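Local coordinates for glycosyl hydrolase family 62 protein (Coprinopsis cinerea, PDB 5B6T), which probably hydrolyses alpha-L-arabinofuranosyl side chains of arabinoxylan, as an alpha-L-arabinofuranosidase of glycoside hydrolase family 62, at residues R81-V86 / V98-N103; A104-N109 / A120-Y125; D35-V40 / Y54-D59; D28-Y33 / L268-N273. All coordinates share one frame; numbering follows the deposited sequence.

Contact 1: residues R81-V86 / V98-N103; sequences RAAPQV and VYQNGN
R81 and Y99 run side by side, and the aliphatic CG of R81 reaches the Y99 ring obliquely at CE2 (3.6 Å), with the guanidinium and ring planes 37° apart. Past this apolar meeting both polar ends find partners elsewhere: R81 NH2 bonds L76 O, and Y99 OH bonds S107 OG. The other flat group, the Q100 amide, lies across the sheet from the Y99 ring. Q100 CG sits between the backbone N and the carbonyl carbon (chi1 69°), which lays the chain against the A82 carbonyl, CG to A82 O 3.3 Å. Its NE2 passes 3.8 Å from A82 CB and bonds Y80 OH and a glycerol probably from the crystallisation liquor. OE1 accepts from D143 N; a water 2.8 Å from both Q100 OE1 and A83 O can donate to either, but has more acceptors in reach than protons. Two hydrogen-bonded pairs join the backbones. In A82–Q100, Q100 N points almost straight at A82 O (3.0 Å). In Q85–V98, Q85 N donates to V98 O (2.7 Å) and V98 N to Q85 O. Between them the register slips by one residue, and A83 bulges with positive phi, its side chain about 5 Å from a bound calcium ion. This is an antiparallel hairpin with a beta bulge, its first strand at the inner edge of a four-stranded blade of the five-bladed beta-propeller known for this family.

Contact 2: residues A104-N109 / A120-Y125; sequences AAYSTN and APRTFY
Y106 O is gripped by two donors: R122 N at 3.0 Å, in the carbonyl plane and almost straight (177°), and water 2, which also donates to A120 O. In return Y106 N bonds R122 O, and two residues away on each chain F124 N bonds A104 O (2.9 Å); three backbone bonds thus hold strand 122-123 and the residue after it to strand 104-109. The Y106 ring packs between two side chains. R122 CB makes a CH-pi contact over one of its faces, 4.0 Å from the ring centroid, while the arginine chain runs on, extended, past the phenol. F124 CZ meets Y106 CD1 at 3.5 Å, and that CD1 stands over the centre of the F124 ring; the two ring planes are inclined by 36°. Y106 CG lies between the backbone N and the carbonyl carbon (chi1 65°), turning the ring back across the neighbouring strand. Replacing F124 with alanine would probably leave Y106 CD1 without its aromatic cover and open a gap beside A104 CB, which touches F124 CD2 at 4.0 Å. A104 CB also meets the edge of the Y125 ring. Y106 OH and T123 O share water 3, which lies in the plane of the Y106 ring at its edge. Backbone bonds thus fix the register, CH-pi and ring packing grip the Y106 ring from both sides, and waters bridge Y106 O and OH to A120 O and T123 O.

Contact 3: residues D35-V40 / Y54-D59; sequences DGRWHV and YISFTD
W38 runs outward from CB, which lies over one face of the F57 ring, 3.7 Å from its centroid and offset toward the rim. CG, anti to the carbonyl carbon (chi1 -66°), and then CD1 continue along the F57 rim, each 3.6 Å from CE2. The five-membered ring of W38 and the F57 ring are near parallel (29°) but slid apart. NE1 comes within 4.0 Å of T58 O; the six-membered part goes on to V31 of strand 25-34, and the indole meets Y33 edge-to-face and also the ring of W60. F57 is shared: its CE1 touches V40 CG2 at 3.8 Å on the same side of the sheet. Strands 37-46 and 49-57 form a beta hairpin, the middle pair of a four-stranded antiparallel blade of the beta-propeller, in which W38–F57 and V40–I55 are hydrogen-bonded pairs and H39–S56 is the non-hydrogen-bonded pair between them. V40 and I55 exchange two backbone bonds, V40 N to I55 O being nearly straight (171°). On the other side of the sheet H39 ND1 and Y54 OH share a hydrogen bond of 2.7 Å, meeting at the edges of both rings, while H39 NE2 bonds H34 O. There too S56 OG accepts from R37 NE and donates to W38 O; since the serine has a second conformer, these two bonds may be only partly present.

Contact 4: residues D28-Y33 / L268-N273; sequences DPSVVY and LIRSGN
V31 CG1 packs on I269 CD1 at 3.6 Å, and beside them the R270 guanidinium carries V32 CG1 and V31 O over one of its faces; this is the tight part of the contact. V32 CG1 lies 3.5 Å from R270 NH1. The R270 chain runs extended from CG to NE, which delivers the flat group to the strand, and its rotation is fixed from outside: NH1 bonds V86 O and NH2 forms a salt bridge with E267, which also binds S30 OG. Even here the two backbones are linked through water, water 4 spanning V31 O and R270 N. Towards Y33 the packing gives way to single polar links. N273 ND2 donates to Y33 O (2.8 Å), from above the carbonyl plane, and N273 OD1 rests 3.4 Å from V32 CG1 and accepts from water 5, which accepts from Y33 N. An alanine at N273 would probably leave Y33 O without this donor and water 5 without its carboxamide acceptor. The contact sets edge strand 25-34 of a four-stranded sheet against the loop after strand 266-268, the outermost strand of a mixed sheet, with strand 82-89 next to R270, strand 37-46 next to V31 and strand 285-290 behind I269.

Overall arrangement
Contacts 1 and 4 are the inner pair, their centres about 10 and 9 Å from the chain centre, against about 16 and 17 Å for contacts 2 and 3. Contacts 1 and 2 hold successive strands of one sheet, joined where Y99 bonds A105 and S107; contact 1 is largely buried, whereas contact 2 reaches the exposed outer strand. Contact 3, partly buried in the adjoining blade, pairs three successive residues without a bulge and adds aromatic and polar side-chain links, one to each face. Contact 4 lacks strand pairing. Its S30 and R270 bond V86 of contact 1, and V32 bonds H39 of contact 3, so it connects two blades and the loop between strands 266-268 and 278-279.

Contact 1: residues R81-V86 / V98-N103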
loop_
_atom_site.group_PDB
_atom_site.type_symbol
_atom_site.label_atom_id
_atom_site.label_comp_id
_atom_site.label_asym_id
_atom_site.label_seq_id
_atom_site.Cartn_x
_atom_site.Cartn_y
_atom_site.Cartn_z
ATOM N N ARG A 81 0.304 12.642 8.258
ATOM C CA ARG A 81 -0.475 11.459 7.859
ATOM C C ARG A 81 0.276 10.863 6.677
ATOM O O ARG A 81 0.769 11.595 5.822
ATOM C CB ARG A 81 -1.920 11.789 7.431
ATOM C CG ARG A 81 -2.828 12.336 8.523
ATOM C CD ARG A 81 -2.819 13.854 8.512
ATOM N NE ARG A 81 -3.828 14.435 9.396
ATOM C CZ ARG A 81 -3.725 14.519 10.712
ATOM N NH1 ARG A 81 -2.644 14.069 11.353
ATOM N NH2 ARG A 81 -4.679 15.118 11.397
ATOM N N ALA A 82 0.340 9.537 6.612
ATOM C CA ALA A 82 1.058 8.879 5.508
ATOM C C ALA A 82 0.568 7.465 5.251
ATOM O O ALA A 82 0.067 6.797 6.162
ATOM C CB ALA A 82 2.552 8.864 5.749
ATOM N N ALA A 83 0.751 7.049 4.003
ATOM C CA ALA A 83 0.567 5.660 3.542
ATOM C C ALA A 83 -0.874 5.170 3.670
ATOM O O ALA A 83 -1.225 4.374 4.554
ATOM C CB ALA A 83 1.578 4.708 4.202
ATOM N N PRO A 84 -1.721 5.637 2.761
ATOM C CA PRO A 84 -3.136 5.374 2.873
ATOM C C PRO A 84 -3.572 4.013 2.287
ATOM O O PRO A 84 -2.903 3.445 1.409
ATOM C CB PRO A 84 -3.744 6.511 2.060
ATOM C CG PRO A 84 -2.744 6.761 0.975
ATOM C CD PRO A 84 -1.412 6.519 1.613
ATOM N N GLN A 85 -4.745 3.537 2.736
ATOM C CA GLN A 85 -5.424 2.384 2.164
ATOM C C GLN A 85 -6.897 2.711 2.147
ATOM O O GLN A 85 -7.467 2.938 3.198
ATOM C CB GLN A 85 -5.209 1.111 2.993
ATOM C CG GLN A 85 -5.903 -0.098 2.362
ATOM C CD GLN A 85 -6.186 -1.202 3.346
ATOM O OE1 GLN A 85 -6.289 -0.994 4.545
ATOM N NE2 GLN A 85 -6.376 -2.394 2.811
ATOM N N VAL A 86 -7.511 2.729 0.971
ATOM C CA VAL A 86 -8.943 2.981 0.845
ATOM C C VAL A 86 -9.727 1.705 0.559
ATOM O O VAL A 86 -9.299 0.876 -0.237
ATOM C CB VAL A 86 -9.257 4.056 -0.248
ATOM C CG1 VAL A 86 -8.903 3.580 -1.656
ATOM C CG2 VAL A 86 -10.728 4.478 -0.182
ATOM N N VAL A 98 -7.449 4.215 5.754
ATOM C CA VAL A 98 -6.550 3.771 6.789
ATOM C C VAL A 98 -5.173 4.340 6.483
ATOM O O VAL A 98 -4.768 4.410 5.317
ATOM C CB VAL A 98 -6.544 2.230 6.852
ATOM C CG1 VAL A 98 -5.407 1.700 7.721
ATOM C CG2 VAL A 98 -7.873 1.747 7.360
ATOM N N TYR A 99 -4.474 4.798 7.510
ATOM C CA TYR A 99 -3.151 5.432 7.350
ATOM C C TYR A 99 -2.475 5.512 8.724
ATOM O O TYR A 99 -3.061 5.079 9.743
ATOM C CB TYR A 99 -3.279 6.839 6.719
ATOM C CG TYR A 99 -4.294 7.716 7.440
ATOM C CD1 TYR A 99 -5.617 7.727 7.050
ATOM C CD2 TYR A 99 -3.914 8.574 8.472
ATOM C CE1 TYR A 99 -6.553 8.494 7.697
ATOM C CE2 TYR A 99 -4.847 9.369 9.116
ATOM C CZ TYR A 99 -6.172 9.341 8.714
ATOM O OH TYR A 99 -7.136 10.100 9.361
ATOM N N GLN A 100 -1.265 6.064 8.744
ATOM C CA GLN A 100 -0.544 6.234 10.015
ATOM C C GLN A 100 -0.426 7.713 10.345
ATOM O O GLN A 100 -0.308 8.573 9.463
ATOM C CB GLN A 100 0.850 5.608 9.915
ATOM C CG GLN A 100 1.799 6.357 8.986
ATOM C CD GLN A 100 2.668 5.478 8.113
ATOM O OE1 GLN A 100 2.289 4.392 7.707
ATOM N NE2 GLN A 100 3.842 5.955 7.815
ATOM N N ASN A 101 -0.472 8.011 11.632
ATOM C CA ASN A 101 -0.306 9.357 12.136
ATOM C C ASN A 101 0.592 9.366 13.374
ATOM O O ASN A 101 0.544 10.331 14.154
ATOM C CB ASN A 101 -1.665 9.984 12.474
ATOM C CG ASN A 101 -2.324 9.352 13.678
ATOM O OD1 ASN A 101 -1.978 8.237 14.093
ATOM N ND2 ASN A 101 -3.305 10.061 14.231
ATOM N N GLY A 102 1.398 8.331 13.542
ATOM C CA GLY A 102 2.079 8.031 14.816
ATOM C C GLY A 102 1.427 6.846 15.542
ATOM O O GLY A 102 2.084 6.097 16.309
ATOM N N ASN A 103 0.135 6.671 15.270
ATOM C CA ASN A 103 -0.650 5.499 15.656
ATOM C C ASN A 103 -1.185 4.872 14.349
ATOM O O ASN A 103 -0.865 5.351 13.246
ATOM C CB ASN A 103 -1.767 5.969 16.607
ATOM C CG ASN A 103 -2.347 4.861 17.474
ATOM O OD1 ASN A 103 -2.445 3.676 17.110
ATOM N ND2 ASN A 103 -2.831 5.273 18.629
HETATM O O HOH W 1 -0.261 3.413 6.960
#

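Contact 2: residues A104-N109 / A120-Y125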
loop_
_atom_site.group_PDB
_atom_site.type_symbol
_atom_site.label_atom_id
_atom_site.label_comp_id
_atom_site.label_asym_id
_atom_site.label_seq_id
_atom_site.Cartn_x
_atom_site.Cartn_y
_atom_site.Cartn_z
ATOM N N ALA A 104 -1.945 3.806 14.462
ATOM C CA ALA A 104 -2.712 3.248 13.353
ATOM C C ALA A 104 -4.040 3.976 13.308
ATOM O O ALA A 104 -4.809 3.913 14.260
ATOM C CB ALA A 104 -2.925 1.754 13.573
ATOM N N ALA A 105 -4.294 4.694 12.218
ATOM C CA ALA A 105 -5.417 5.632 12.135
ATOM C C ALA A 105 -6.363 5.378 10.986
ATOM O O ALA A 105 -6.055 4.625 10.029
ATOM C CB ALA A 105 -4.894 7.049 12.062
ATOM N N TYR A 106 -7.543 6.003 11.069
ATOM C CA TYR A 106 -8.482 5.933 9.973
ATOM C C TYR A 106 -9.420 7.125 9.933
ATOM O O TYR A 106 -9.675 7.765 10.975
ATOM C CB TYR A 106 -9.322 4.650 10.046
ATOM C CG TYR A 106 -10.230 4.605 11.266
ATOM C CD1 TYR A 106 -9.745 4.123 12.486
ATOM C CD2 TYR A 106 -11.537 5.069 11.202
ATOM C CE1 TYR A 106 -10.541 4.098 13.612
ATOM C CE2 TYR A 106 -12.366 5.030 12.321
ATOM C CZ TYR A 106 -11.847 4.572 13.512
ATOM O OH TYR A 106 -12.645 4.532 14.643
ATOM N N SER A 107 -9.904 7.408 8.723
ATOM C CA SER A 107 -11.011 8.333 8.472
ATOM C C SER A 107 -12.132 7.577 7.773
ATOM O O SER A 107 -11.906 6.532 7.156
ATOM C CB SER A 107 -10.554 9.506 7.593
ATOM O OG SER A 107 -9.568 10.258 8.250
ATOM N N THR A 108 -13.331 8.121 7.826
ATOM C CA THR A 108 -14.451 7.551 7.098
ATOM C C THR A 108 -15.109 8.599 6.216
ATOM O O THR A 108 -14.881 9.792 6.381
ATOM C CB THR A 108 -15.514 6.946 8.025
ATOM O OG1 THR A 108 -16.063 7.964 8.872
ATOM C CG2 THR A 108 -14.894 5.841 8.844
ATOM N N ASN A 109 -15.930 8.126 5.287
ATOM C CA ASN A 109 -16.594 8.977 4.302
ATOM C C ASN A 109 -17.668 8.170 3.590
ATOM O O ASN A 109 -17.368 7.118 3.035
ATOM C CB ASN A 109 -15.556 9.476 3.278
ATOM C CG ASN A 109 -16.048 10.629 2.431
ATOM O OD1 ASN A 109 -17.254 10.844 2.249
ATOM N ND2 ASN A 109 -15.111 11.365 1.890
ATOM N N ALA A 120 -11.768 13.719 10.570
ATOM C CA ALA A 120 -10.583 13.871 11.372
ATOM C C ALA A 120 -10.149 12.492 11.912
ATOM O O ALA A 120 -10.987 11.650 12.138
ATOM C CB ALA A 120 -10.873 14.808 12.542
ATOM N N PRO A 121 -8.837 12.275 12.105
ATOM C CA PRO A 121 -8.365 10.920 12.397
ATOM C C PRO A 121 -8.909 10.339 13.703
ATOM O O PRO A 121 -9.052 11.068 14.733
ATOM C CB PRO A 121 -6.859 11.076 12.504
ATOM C CG PRO A 121 -6.527 12.296 11.736
ATOM C CD PRO A 121 -7.720 13.207 11.914
ATOM N N ARG A 122 -9.239 9.049 13.648
ATOM C CA ARG A 122 -9.455 8.217 14.852
ATOM C C ARG A 122 -8.406 7.105 14.828
ATOM O O ARG A 122 -7.793 6.867 13.783
ATOM C CB ARG A 122 -10.881 7.649 14.886
ATOM C CG ARG A 122 -11.935 8.711 15.197
ATOM C CD ARG A 122 -13.330 8.138 15.006
ATOM N NE ARG A 122 -14.400 9.104 15.287
ATOM C CZ ARG A 122 -15.450 8.903 16.093
ATOM N NH1 ARG A 122 -15.626 7.744 16.732
ATOM N NH2 ARG A 122 -16.346 9.879 16.250
ATOM N N THR A 123 -8.155 6.455 15.958
ATOM C CA THR A 123 -7.148 5.402 15.989
ATOM C C THR A 123 -7.732 4.022 16.341
ATOM O O THR A 123 -8.767 3.930 17.012
ATOM C CB THR A 123 -5.995 5.734 16.927
ATOM O OG1 THR A 123 -6.494 5.899 18.254
ATOM C CG2 THR A 123 -5.285 7.002 16.487
ATOM N N PHE A 124 -7.068 2.972 15.842
ATOM C CA PHE A 124 -7.474 1.593 16.065
ATOM C C PHE A 124 -6.979 1.062 17.419
ATOM O O PHE A 124 -7.435 0.009 17.897
ATOM C CB PHE A 124 -6.881 0.709 14.950
ATOM C CG PHE A 124 -7.524 0.856 13.603
ATOM C CD1 PHE A 124 -8.842 0.481 13.396
ATOM C CD2 PHE A 124 -6.796 1.352 12.509
ATOM C CE1 PHE A 124 -9.423 0.569 12.159
ATOM C CE2 PHE A 124 -7.384 1.433 11.245
ATOM C CZ PHE A 124 -8.703 1.047 11.081
ATOM N N TYR A 125 -5.976 1.723 17.998
ATOM C CA TYR A 125 -5.445 1.356 19.302
ATOM C C TYR A 125 -5.309 2.620 20.144
ATOM O O TYR A 125 -5.176 3.702 19.620
ATOM C CB TYR A 125 -4.039 0.771 19.175
ATOM C CG TYR A 125 -3.849 -0.415 18.224
ATOM C CD1 TYR A 125 -4.040 -1.718 18.658
ATOM C CD2 TYR A 125 -3.373 -0.217 16.937
ATOM C CE1 TYR A 125 -3.813 -2.777 17.805
ATOM C CE2 TYR A 125 -3.128 -1.259 16.087
ATOM C CZ TYR A 125 -3.329 -2.531 16.511
ATOM O OH TYR A 125 -3.048 -3.578 15.655
HETATM O O HOH W 2 -11.986 9.108 11.710
HETATM O O HOH W 3 -11.769 3.732 16.855
#

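Contact 3: residues D35-V40 / Y54-D59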
loop_
_atom_site.group_PDB
_atom_site.type_symbol
_atom_site.label_atom_id
_atom_site.label_comp_id
_atom_site.label_asym_id
_atom_site.label_seq_id
_atom_site.Cartn_x
_atom_site.Cartn_y
_atom_site.Cartn_z
ATOM N N ASP A 35 -17.323 3.763 -10.201
ATOM C CA ASP A 35 -18.157 4.584 -11.065
ATOM C C ASP A 35 -17.396 5.305 -12.167
ATOM O O ASP A 35 -17.477 6.510 -12.322
ATOM C CB ASP A 35 -18.966 5.536 -10.197
ATOM C CG ASP A 35 -20.100 4.821 -9.494
ATOM O OD1 ASP A 35 -20.331 3.622 -9.807
ATOM O OD2 ASP A 35 -20.754 5.444 -8.637
ATOM N N GLY A 36 -16.642 4.530 -12.933
ATOM C CA GLY A 36 -16.009 5.000 -14.132
ATOM C C GLY A 36 -14.747 5.816 -13.992
ATOM O O GLY A 36 -14.278 6.405 -14.965
ATOM N N ARG A 37 -14.199 5.874 -12.783
ATOM C CA ARG A 37 -13.004 6.638 -12.517
ATOM C C ARG A 37 -12.064 5.891 -11.599
ATOM O O ARG A 37 -12.495 5.110 -10.731
ATOM C CB ARG A 37 -13.335 7.981 -11.822
ATOM C CG ARG A 37 -14.270 8.920 -12.553
ATOM C CD ARG A 37 -14.500 10.172 -11.726
ATOM N NE ARG A 37 -13.343 11.062 -11.701
ATOM C CZ ARG A 37 -12.956 11.843 -12.723
ATOM N NH1 ARG A 37 -13.622 11.843 -13.865
ATOM N NH2 ARG A 37 -11.899 12.626 -12.591
ATOM N N TRP A 38 -10.783 6.176 -11.775
ATOM C CA TRP A 38 -9.755 5.787 -10.821
ATOM C C TRP A 38 -9.742 6.769 -9.674
ATOM O O TRP A 38 -9.840 7.982 -9.879
ATOM C CB TRP A 38 -8.388 5.780 -11.511
ATOM C CG TRP A 38 -8.335 4.709 -12.561
ATOM C CD1 TRP A 38 -8.459 4.855 -13.903
ATOM C CD2 TRP A 38 -8.190 3.307 -12.314
ATOM N NE1 TRP A 38 -8.379 3.611 -14.526
ATOM C CE2 TRP A 38 -8.227 2.647 -13.565
ATOM C CE3 TRP A 38 -8.071 2.541 -11.148
ATOM C CZ2 TRP A 38 -8.137 1.256 -13.677
ATOM C CZ3 TRP A 38 -7.965 1.151 -11.272
ATOM C CH2 TRP A 38 -8.007 0.536 -12.523
ATOM N N HIS A 39 -9.589 6.227 -8.471
ATOM C CA HIS A 39 -9.489 7.020 -7.252
ATOM C C HIS A 39 -8.180 6.605 -6.598
ATOM O O HIS A 39 -8.055 5.481 -6.115
ATOM C CB HIS A 39 -10.664 6.750 -6.316
ATOM C CG HIS A 39 -11.978 6.976 -6.973
ATOM N ND1 HIS A 39 -12.662 8.168 -6.912
ATOM C CD2 HIS A 39 -12.704 6.170 -7.780
ATOM C CE1 HIS A 39 -13.770 8.081 -7.629
ATOM N NE2 HIS A 39 -13.811 6.880 -8.181
ATOM N N VAL A 40 -7.214 7.512 -6.602
ATOM C CA VAL A 40 -5.914 7.223 -6.048
ATOM C C VAL A 40 -5.712 8.098 -4.801
ATOM O O VAL A 40 -5.951 9.320 -4.838
ATOM C CB VAL A 40 -4.790 7.490 -7.069
ATOM C CG1 VAL A 40 -3.393 7.420 -6.437
ATOM C CG2 VAL A 40 -4.914 6.546 -8.277
ATOM N N TYR A 54 -5.680 13.131 -2.720
ATOM C CA TYR A 54 -6.645 12.383 -3.487
ATOM C C TYR A 54 -6.553 12.849 -4.940
ATOM O O TYR A 54 -6.475 14.068 -5.220
ATOM C CB TYR A 54 -8.053 12.620 -2.951
ATOM C CG TYR A 54 -9.169 12.133 -3.830
ATOM C CD1 TYR A 54 -9.429 10.769 -3.959
ATOM C CD2 TYR A 54 -10.022 13.019 -4.503
ATOM C CE1 TYR A 54 -10.456 10.303 -4.759
ATOM C CE2 TYR A 54 -11.043 12.549 -5.313
ATOM C CZ TYR A 54 -11.279 11.192 -5.425
ATOM O OH TYR A 54 -12.312 10.729 -6.221
ATOM N N ILE A 55 -6.490 11.868 -5.842
ATOM C CA ILE A 55 -6.309 12.096 -7.265
ATOM C C ILE A 55 -7.323 11.235 -8.003
ATOM O O ILE A 55 -7.436 10.064 -7.700
ATOM C CB ILE A 55 -4.887 11.693 -7.706
ATOM C CG1 ILE A 55 -3.816 12.267 -6.748
ATOM C CG2 ILE A 55 -4.641 12.119 -9.157
ATOM C CD1 ILE A 55 -2.406 11.727 -6.995
ATOM N N SER A 56 -8.074 11.791 -8.954
ATOM C CA SER A 56 -9.031 10.981 -9.682
ATOM C C SER A 56 -8.986 11.317 -11.172
ATOM O O SER A 56 -8.721 12.452 -11.557
ATOM C CB SER A 56 -10.437 11.138 -9.086
ATOM O OG SER A 56 -11.428 10.361 -9.749
ATOM N N PHE A 57 -9.207 10.298 -11.981
ATOM C CA PHE A 57 -9.078 10.414 -13.436
ATOM C C PHE A 57 -9.808 9.243 -14.087
ATOM O O PHE A 57 -9.957 8.163 -13.502
ATOM C CB PHE A 57 -7.588 10.440 -13.860
ATOM C CG PHE A 57 -6.737 9.398 -13.195
ATOM C CD1 PHE A 57 -6.143 9.648 -11.976
ATOM C CD2 PHE A 57 -6.542 8.156 -13.794
ATOM C CE1 PHE A 57 -5.383 8.686 -11.357
ATOM C CE2 PHE A 57 -5.781 7.191 -13.182
ATOM C CZ PHE A 57 -5.196 7.459 -11.958
ATOM N N THR A 58 -10.251 9.451 -15.320
ATOM C CA THR A 58 -11.003 8.411 -16.006
ATOM C C THR A 58 -10.103 7.375 -16.655
ATOM O O THR A 58 -10.472 6.204 -16.698
ATOM C CB THR A 58 -11.927 8.991 -17.100
ATOM O OG1 THR A 58 -11.131 9.757 -17.994
ATOM C CG2 THR A 58 -12.998 9.874 -16.522
ATOM N N ASP A 59 -8.927 7.795 -17.132
ATOM C CA ASP A 59 -8.064 7.024 -18.043
ATOM C C ASP A 59 -6.622 7.204 -17.592
ATOM O O ASP A 59 -6.245 8.305 -17.186
ATOM C CB ASP A 59 -8.367 7.494 -19.518
ATOM C CG ASP A 59 -7.131 7.709 -20.410
ATOM O OD1 ASP A 59 -6.069 7.081 -20.260
ATOM O OD2 ASP A 59 -7.245 8.489 -21.382
#

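Contact 4: residues D28-Y33 / L268-N273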
loop_
_atom_site.group_PDB
_atom_site.type_symbol
_atom_site.label_atom_id
_atom_site.label_comp_id
_atom_site.label_asym_id
_atom_site.label_seq_id
_atom_site.Cartn_x
_atom_site.Cartn_y
_atom_site.Cartn_z
ATOM N N ASP A 28 3.370 5.748 -1.943
ATOM C CA ASP A 28 2.555 4.842 -1.154
ATOM C C ASP A 28 1.083 4.752 -1.619
ATOM O O ASP A 28 0.169 4.846 -0.790
ATOM C CB ASP A 28 2.573 5.263 0.330
ATOM C CG ASP A 28 3.944 5.653 0.845
ATOM O OD1 ASP A 28 4.920 4.996 0.472
ATOM O OD2 ASP A 28 3.988 6.629 1.660
ATOM N N PRO A 29 0.835 4.548 -2.929
ATOM C CA PRO A 29 -0.515 4.716 -3.428
ATOM C C PRO A 29 -1.492 3.637 -3.011
ATOM O O PRO A 29 -1.125 2.458 -2.919
ATOM C CB PRO A 29 -0.337 4.668 -4.966
ATOM C CG PRO A 29 0.915 3.868 -5.154
ATOM C CD PRO A 29 1.795 4.266 -4.020
ATOM N N SER A 30 -2.752 4.043 -2.837
ATOM C CA SER A 30 -3.873 3.144 -2.748
ATOM C C SER A 30 -4.842 3.462 -3.899
ATOM O O SER A 30 -5.004 4.617 -4.263
ATOM C CB SER A 30 -4.592 3.331 -1.410
ATOM O OG SER A 30 -5.552 2.305 -1.208
ATOM N N VAL A 31 -5.485 2.441 -4.448
ATOM C CA VAL A 31 -6.264 2.637 -5.659
ATOM C C VAL A 31 -7.489 1.755 -5.782
ATOM O O VAL A 31 -7.436 0.551 -5.562
ATOM C CB VAL A 31 -5.382 2.496 -6.918
ATOM C CG1 VAL A 31 -4.658 1.152 -6.958
ATOM C CG2 VAL A 31 -6.167 2.760 -8.186
ATOM N N VAL A 32 -8.586 2.407 -6.177
ATOM C CA VAL A 32 -9.822 1.717 -6.567
ATOM C C VAL A 32 -10.414 2.367 -7.809
ATOM O O VAL A 32 -10.253 3.570 -8.040
ATOM C CB VAL A 32 -10.895 1.701 -5.449
ATOM C CG1 VAL A 32 -10.424 0.870 -4.268
ATOM C CG2 VAL A 32 -11.300 3.088 -4.981
ATOM N N TYR A 33 -11.093 1.530 -8.592
ATOM C CA TYR A 33 -11.895 1.985 -9.735
ATOM C C TYR A 33 -13.349 1.930 -9.321
ATOM O O TYR A 33 -13.838 0.886 -8.902
ATOM C CB TYR A 33 -11.667 1.099 -10.944
ATOM C CG TYR A 33 -12.242 1.677 -12.235
ATOM C CD1 TYR A 33 -11.593 2.697 -12.900
ATOM C CD2 TYR A 33 -13.422 1.177 -12.787
ATOM C CE1 TYR A 33 -12.088 3.213 -14.084
ATOM C CE2 TYR A 33 -13.945 1.704 -13.952
ATOM C CZ TYR A 33 -13.271 2.703 -14.612
ATOM O OH TYR A 33 -13.765 3.196 -15.816
ATOM N N LEU A 268 -1.974 -3.537 -5.797
ATOM C CA LEU A 268 -2.531 -4.196 -6.968
ATOM C C LEU A 268 -3.898 -3.603 -7.313
ATOM O O LEU A 268 -4.675 -3.188 -6.435
ATOM C CB LEU A 268 -2.712 -5.712 -6.763
ATOM C CG LEU A 268 -1.461 -6.612 -6.833
ATOM C CD1 LEU A 268 -1.817 -8.029 -6.371
ATOM C CD2 LEU A 268 -0.893 -6.671 -8.250
ATOM N N ILE A 269 -4.204 -3.573 -8.593
ATOM C CA ILE A 269 -5.569 -3.254 -9.005
ATOM C C ILE A 269 -6.486 -4.400 -8.560
ATOM O O ILE A 269 -6.200 -5.591 -8.823
ATOM C CB ILE A 269 -5.666 -3.021 -10.525
ATOM C CG1 ILE A 269 -4.830 -1.821 -11.017
ATOM C CG2 ILE A 269 -7.104 -2.859 -10.950
ATOM C CD1 ILE A 269 -4.772 -0.605 -10.149
ATOM N N ARG A 270 -7.565 -4.062 -7.856
ATOM C CA ARG A 270 -8.436 -5.051 -7.235
ATOM C C ARG A 270 -9.578 -5.485 -8.145
ATOM O O ARG A 270 -9.857 -4.838 -9.125
ATOM C CB ARG A 270 -9.017 -4.466 -5.942
ATOM C CG ARG A 270 -7.991 -3.840 -5.010
ATOM C CD ARG A 270 -8.664 -3.295 -3.769
ATOM N NE ARG A 270 -7.784 -2.341 -3.129
ATOM C CZ ARG A 270 -8.192 -1.421 -2.275
ATOM N NH1 ARG A 270 -9.440 -1.398 -1.856
ATOM N NH2 ARG A 270 -7.322 -0.530 -1.835
ATOM N N SER A 271 -10.225 -6.593 -7.800
ATOM C CA SER A 271 -11.408 -7.029 -8.524
ATOM C C SER A 271 -12.677 -6.494 -7.892
ATOM O O SER A 271 -13.773 -6.650 -8.468
ATOM C CB SER A 271 -11.464 -8.551 -8.545
ATOM O OG SER A 271 -11.411 -9.052 -7.236
ATOM N N GLY A 272 -12.553 -5.842 -6.738
ATOM C CA GLY A 272 -13.701 -5.274 -6.035
ATOM C C GLY A 272 -13.202 -4.377 -4.925
ATOM O O GLY A 272 -12.040 -4.504 -4.519
ATOM N N ASN A 273 -14.075 -3.495 -4.428
ATOM C CA ASN A 273 -13.663 -2.403 -3.570
ATOM C C ASN A 273 -14.003 -2.558 -2.111
ATOM O O ASN A 273 -13.697 -1.651 -1.348
ATOM C CB ASN A 273 -14.235 -1.084 -4.107
ATOM C CG ASN A 273 -13.709 -0.780 -5.498
ATOM O OD1 ASN A 273 -12.602 -1.199 -5.822
ATOM N ND2 ASN A 273 -14.499 -0.097 -6.325
HETATM O O HOH W 4 -8.135 -1.281 -7.570
HETATM O O HOH W 5 -10.983 -1.302 -7.904
#